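Local coordinates for protein putative aldo/keto reductase (Salmonella enterica subsp. enterica serovar Typhimurium, PDB 4R9O) that probably works as an NADP-dependent oxidoreductase of the aldo/keto reductase family, though its substrate is not established, at residues C[45-50]-C[270-275]. Residues are numbered along the deposited sequence; the frame is centred on the assembly and turned at random.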
loop_
_atom_site.group_PDB
_atom_site.type_symbol
_atom_site.label_atom_id
_atom_site.label_comp_id
_atom_site.label_asym_id
_atom_site.label_seq_id
_atom_site.Cartn_x
_atom_site.Cartn_y
_atom_site.Cartn_z
ATOM N N LEU C 45 -7.803 20.409 -39.301
ATOM C CA LEU C 45 -9.001 20.047 -40.054
ATOM C C LEU C 45 -8.625 19.374 -41.374
ATOM O O LEU C 45 -9.182 18.339 -41.739
ATOM C CB LEU C 45 -9.842 21.299 -40.311
ATOM C CG LEU C 45 -11.362 21.315 -40.123
ATOM C CD1 LEU C 45 -11.806 20.394 -39.017
ATOM C CD2 LEU C 45 -11.824 22.738 -39.830
ATOM N N ASP C 46 -7.664 19.980 -42.075
ATOM C CA ASP C 46 -7.130 19.459 -43.330
ATOM C C ASP C 46 -6.529 18.073 -43.187
ATOM O O ASP C 46 -6.569 17.273 -44.117
ATOM C CB ASP C 46 -6.065 20.404 -43.883
ATOM C CG ASP C 46 -6.655 21.542 -44.682
ATOM O OD1 ASP C 46 -7.683 21.316 -45.357
ATOM O OD2 ASP C 46 -6.086 22.657 -44.640
ATOM N N LEU C 47 -5.951 17.797 -42.023
ATOM C CA LEU C 47 -5.357 16.494 -41.760
ATOM C C LEU C 47 -6.408 15.471 -41.326
ATOM O O LEU C 47 -6.101 14.288 -41.183
ATOM C CB LEU C 47 -4.266 16.607 -40.694
ATOM C CG LEU C 47 -3.155 17.620 -40.986
ATOM C CD1 LEU C 47 -2.087 17.595 -39.899
ATOM C CD2 LEU C 47 -2.548 17.389 -42.366
ATOM N N GLY C 48 -7.643 15.926 -41.116
ATOM C CA GLY C 48 -8.727 15.030 -40.743
ATOM C C GLY C 48 -9.083 15.038 -39.265
ATOM O O GLY C 48 -9.917 14.252 -38.815
ATOM N N VAL C 49 -8.454 15.926 -38.502
ATOM C CA VAL C 49 -8.769 16.055 -37.082
ATOM C C VAL C 49 -9.955 17.002 -36.894
ATOM O O VAL C 49 -9.795 18.223 -36.926
ATOM C CB VAL C 49 -7.562 16.569 -36.277
ATOM C CG1 VAL C 49 -7.915 16.659 -34.787
ATOM C CG2 VAL C 49 -6.352 15.673 -36.507
ATOM N N THR C 50 -11.145 16.437 -36.707
ATOM C CA THR C 50 -12.359 17.238 -36.614
ATOM C C THR C 50 -12.900 17.391 -35.189
ATOM O O THR C 50 -13.634 18.337 -34.895
ATOM C CB THR C 50 -13.469 16.643 -37.500
ATOM O OG1 THR C 50 -13.784 15.320 -37.051
ATOM C CG2 THR C 50 -13.017 16.600 -38.969
ATOM N N GLU C 270 3.204 20.804 -36.699
ATOM C CA GLU C 270 4.267 19.846 -36.973
ATOM C C GLU C 270 4.104 18.589 -36.122
ATOM O O GLU C 270 4.194 17.471 -36.629
ATOM C CB GLU C 270 5.630 20.497 -36.717
ATOM C CG GLU C 270 5.658 21.343 -35.444
ATOM C CD GLU C 270 6.517 22.588 -35.572
ATOM O OE1 GLU C 270 7.696 22.549 -35.159
ATOM O OE2 GLU C 270 6.009 23.609 -36.088
ATOM N N ARG C 271 3.848 18.782 -34.831
ATOM C CA ARG C 271 3.739 17.672 -33.886
ATOM C C ARG C 271 2.413 16.921 -34.006
ATOM O O ARG C 271 2.358 15.713 -33.765
ATOM C CB ARG C 271 3.924 18.173 -32.454
ATOM C CG ARG C 271 5.376 18.406 -32.058
ATOM C CD ARG C 271 5.491 18.781 -30.585
ATOM N NE ARG C 271 4.832 17.806 -29.713
ATOM C CZ ARG C 271 5.460 16.845 -29.039
ATOM N NH1 ARG C 271 6.781 16.723 -29.113
ATOM N NH2 ARG C 271 4.765 16.009 -28.277
ATOM N N VAL C 272 1.347 17.633 -34.348
ATOM C CA VAL C 272 0.075 16.998 -34.681
ATOM C C VAL C 272 0.235 16.039 -35.860
ATOM O O VAL C 272 -0.244 14.910 -35.820
ATOM C CB VAL C 272 -1.011 18.034 -35.043
ATOM C CG1 VAL C 272 -2.257 17.338 -35.603
ATOM C CG2 VAL C 272 -1.349 18.906 -33.848
ATOM N N ARG C 273 0.903 16.505 -36.914
ATOM C CA ARG C 273 1.154 15.690 -38.100
ATOM C C ARG C 273 1.935 14.439 -37.729
ATOM O O ARG C 273 1.631 13.339 -38.194
ATOM C CB ARG C 273 1.913 16.500 -39.154
ATOM C CG ARG C 273 2.143 15.778 -40.468
ATOM C CD ARG C 273 2.799 16.694 -41.493
ATOM N NE ARG C 273 2.017 17.905 -41.731
ATOM C CZ ARG C 273 2.472 19.144 -41.562
ATOM N NH1 ARG C 273 3.717 19.352 -41.158
ATOM N NH2 ARG C 273 1.679 20.179 -41.805
ATOM N N ALA C 274 2.927 14.611 -36.862
ATOM C CA ALA C 274 3.754 13.498 -36.412
ATOM C C ALA C 274 2.977 12.551 -35.511
ATOM O O ALA C 274 3.403 11.435 -35.267
ATOM C CB ALA C 274 4.994 14.010 -35.691
ATOM N N ALA C 275 1.840 12.999 -35.000
ATOM C CA ALA C 275 1.005 12.131 -34.187
ATOM C C ALA C 275 0.187 11.209 -35.082
ATOM O O ALA C 275 0.056 10.019 -34.817
ATOM C CB ALA C 275 0.095 12.955 -33.289
#
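L47 packs against R273 without covering either face of its guanidinium, the flat group of this contact, and makes no stack or polar bond with it. CD1 is 4.5 Å from R273 NE but stands well off the guanidinium plane and is laterally offset. The closer approach is lower on the arginine, where L47 CD1 comes 4.2 Å from both CA and CB of R273, so the leucine packs mainly on the base of that side chain and the helix surface. The reach follows from the leucine's torsions. CG stands anti to the carbonyl carbon, and chi2 of -177° puts CD1 at the far end of an extended chain, where it also touches V272 CG1 at 4.3 Å. V49 CG2 approaches the same V272 methyl more loosely, at 4.5 Å. In this TIM barrel, 45-50 links helix 34-46 to strand 51-53, whereas helix 269-276 follows strand 261-264. Strand 16-23 pairs with both strands, and its M22 touches both V49 and V272. G48 allows the turn: its positive phi (101°) and its N bonded to L45 O at 2.9 Å belong to a Schellman motif ending helix 34-46. L276 extends the apolar patch, touching L47 and V49, while the side chain of V272 is about 5 Å from that of S266, a probable NADP-binding residue.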